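Local coordinates for D7 protein (Anopheles stephensi, PDB 3NHI) that is a mosquito salivary protein that binds cysteinyl leukotrienes and thromboxane A2 analogues, sequestering mediators of the host response and modulating blood feeding on vertebrates, at residues 189-192 with 193-197. Numbering follows the deposited sequence.
Sequences AIDC and IFRGL
Ile190 lays its CG2 methyl over one side of the Phe194 ring, off-centre by the CD1-CE1 bond and 3.8 Å from Phe194 CE1, one helical turn further on. With chi1 at -66°, CG1 of Ile190 sits beside the backbone N and CG2 anti to it; the second torsion then brings CD1 to 4.2 Å from CD1 of Ile193. On the solvent-facing flank, Asp191 and Arg195 run side by side; their salt bridge is long, with Asp191 OD1 3.7 Å from Arg195 NE. OD1 approaches the guanidinium at its edge and in its plane, although the carboxylate is turned 73° against it. A water weakly bridges Asp191 OD2 and Arg195 NH2, and the arginine's stronger partner is Asp202, reached through NH1. Beneath these side chains runs regular i to i+4 bonding, straightest at Phe194 N to Ile190 O (2.8 Å, N-H...O 167°) and continued by Gly196 N to Cys192 O at 2.9 Å. Ile193 packs on helices 155-163 and 251-266, Phe194 on helix 238-246, whereas Cys192 is disulfide-linked to Cys159 of helix 155-163. An amphipathic helix with a buried apolar side, tied to a neighbouring helix by a disulfide, is characteristic of the all-helical odorant-binding protein fold.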
ATOM      1  N   ALA A 189      -4.618 -14.235  11.372  1.00  6.62           N
ATOM      2  CA  ALA A 189      -4.471 -14.104   9.932  1.00  5.83           C
ATOM      3  C   ALA A 189      -5.294 -12.933   9.397  1.00  5.69           C
ATOM      4  O   ALA A 189      -4.789 -12.123   8.608  1.00  5.76           O
ATOM      5  CB  ALA A 189      -4.859 -15.398   9.227  1.00  6.02           C
ATOM      6  N   ILE A 190      -6.545 -12.839   9.841  1.00  5.35           N
ATOM      7  CA  ILE A 190      -7.439 -11.800   9.346  1.00  5.28           C
ATOM      8  C   ILE A 190      -6.997 -10.394   9.789  1.00  5.72           C
ATOM      9  O   ILE A 190      -7.104  -9.440   9.007  1.00  6.11           O
ATOM     10  CB  ILE A 190      -8.924 -12.116   9.695  1.00  5.20           C
ATOM     11  CG1 ILE A 190      -9.407 -13.373   8.948  1.00  5.67           C
ATOM     12  CG2 ILE A 190      -9.838 -10.941   9.354  1.00  5.46           C
ATOM     13  CD1 ILE A 190      -9.327 -13.317   7.396  1.00  6.04           C
ATOM     14  N   ASP A 191      -6.483 -10.267  11.011  1.00  5.83           N
ATOM     15  CA  ASP A 191      -5.930  -8.987  11.445  1.00  6.08           C
ATOM     16  C   ASP A 191      -4.750  -8.579  10.557  1.00  5.45           C
ATOM     17  O   ASP A 191      -4.665  -7.430  10.090  1.00  5.38           O
ATOM     18  CB  ASP A 191      -5.513  -9.030  12.916  1.00  6.85           C
ATOM     19  CG  ASP A 191      -4.957  -7.715  13.384  1.00  8.57           C
ATOM     20  OD1 ASP A 191      -3.738  -7.653  13.629  1.00 15.13           O
ATOM     21  OD2 ASP A 191      -5.723  -6.737  13.484  1.00 10.38           O
ATOM     22  N   CYS A 192      -3.865  -9.534  10.294  1.00  5.11           N
ATOM     23  CA  CYS A 192      -2.690  -9.296   9.474  1.00  4.92           C
ATOM     24  C   CYS A 192      -3.124  -8.895   8.053  1.00  4.58           C
ATOM     25  O   CYS A 192      -2.546  -7.987   7.437  1.00  4.70           O
ATOM     26  CB  CYS A 192      -1.822 -10.559   9.500  1.00  5.30           C
ATOM     27  SG  CYS A 192      -0.403 -10.585   8.393  1.00  6.04           S
ATOM     28  N   ILE A 193      -4.148  -9.558   7.531  1.00  5.15           N
ATOM     29  CA  ILE A 193      -4.625  -9.248   6.193  1.00  4.81           C
ATOM     30  C   ILE A 193      -5.294  -7.882   6.135  1.00  4.39           C
ATOM     31  O   ILE A 193      -5.026  -7.090   5.232  1.00  4.14           O
ATOM     32  CB  ILE A 193      -5.566 -10.351   5.675  1.00  4.94           C
ATOM     33  CG1 ILE A 193      -4.785 -11.651   5.473  1.00  5.88           C
ATOM     34  CG2 ILE A 193      -6.222  -9.933   4.366  1.00  5.78           C
ATOM     35  CD1 ILE A 193      -5.666 -12.897   5.378  1.00  6.76           C
ATOM     36  N   PHE A 194      -6.165  -7.593   7.096  1.00  4.53           N
ATOM     37  CA  PHE A 194      -6.843  -6.297   7.117  1.00  4.90           C
ATOM     38  C   PHE A 194      -5.842  -5.144   7.188  1.00  5.09           C
ATOM     39  O   PHE A 194      -6.029  -4.107   6.535  1.00  5.43           O
ATOM     40  CB  PHE A 194      -7.870  -6.210   8.257  1.00  5.37           C
ATOM     41  CG  PHE A 194      -9.260  -6.691   7.873  1.00  5.86           C
ATOM     42  CD1 PHE A 194      -9.442  -7.836   7.089  1.00  6.11           C
ATOM     43  CD2 PHE A 194     -10.387  -5.991   8.306  1.00  6.32           C
ATOM     44  CE1 PHE A 194     -10.738  -8.270   6.743  1.00  6.83           C
ATOM     45  CE2 PHE A 194     -11.674  -6.414   7.970  1.00  6.79           C
ATOM     46  CZ  PHE A 194     -11.850  -7.547   7.185  1.00  5.95           C
ATOM     47  N   ARG A 195      -4.775  -5.316   7.966  1.00  4.87           N
ATOM     48  CA  ARG A 195      -3.738  -4.285   8.033  1.00  5.50           C
ATOM     49  C   ARG A 195      -2.961  -4.209   6.715  1.00  4.70           C
ATOM     50  O   ARG A 195      -2.705  -3.119   6.203  1.00  4.99           O
ATOM     51  CB  ARG A 195      -2.814  -4.535   9.217  1.00  6.30           C
ATOM     52  CG  ARG A 195      -3.489  -4.275  10.558  1.00  9.35           C
ATOM     53  CD  ARG A 195      -2.521  -4.518  11.699  1.00 14.28           C
ATOM     54  NE  ARG A 195      -3.042  -4.082  12.995  1.00 20.69           N
ATOM     55  CZ  ARG A 195      -2.932  -2.846  13.486  1.00 21.50           C
ATOM     56  NH1 ARG A 195      -2.335  -1.879  12.793  1.00 21.07           N
ATOM     57  NH2 ARG A 195      -3.433  -2.569  14.686  1.00 24.53           N
ATOM     58  N   GLY A 196      -2.642  -5.360   6.127  1.00  4.51           N
ATOM     59  CA  GLY A 196      -1.930  -5.389   4.844  1.00  5.09           C
ATOM     60  C   GLY A 196      -2.710  -4.767   3.695  1.00  5.11           C
ATOM     61  O   GLY A 196      -2.134  -4.127   2.808  1.00  5.10           O
ATOM     62  N   LEU A 197      -4.032  -4.926   3.723  1.00  5.44           N
ATOM     63  CA  LEU A 197      -4.906  -4.339   2.703  1.00  5.82           C
ATOM     64  C   LEU A 197      -5.303  -2.901   3.013  1.00  5.44           C
ATOM     65  O   LEU A 197      -6.023  -2.285   2.238  1.00  5.93           O
ATOM     66  CB  LEU A 197      -6.167  -5.187   2.522  1.00  5.71           C
ATOM     67  CG  LEU A 197      -6.003  -6.671   2.195  1.00  7.39           C
ATOM     68  CD1 LEU A 197      -7.358  -7.267   1.824  1.00  7.05           C
ATOM     69  CD2 LEU A 197      -4.967  -6.963   1.124  1.00  9.65           C
TER
HETATM   70  O   HOH W   1      -4.364  -5.590  15.961  1.00 29.18           O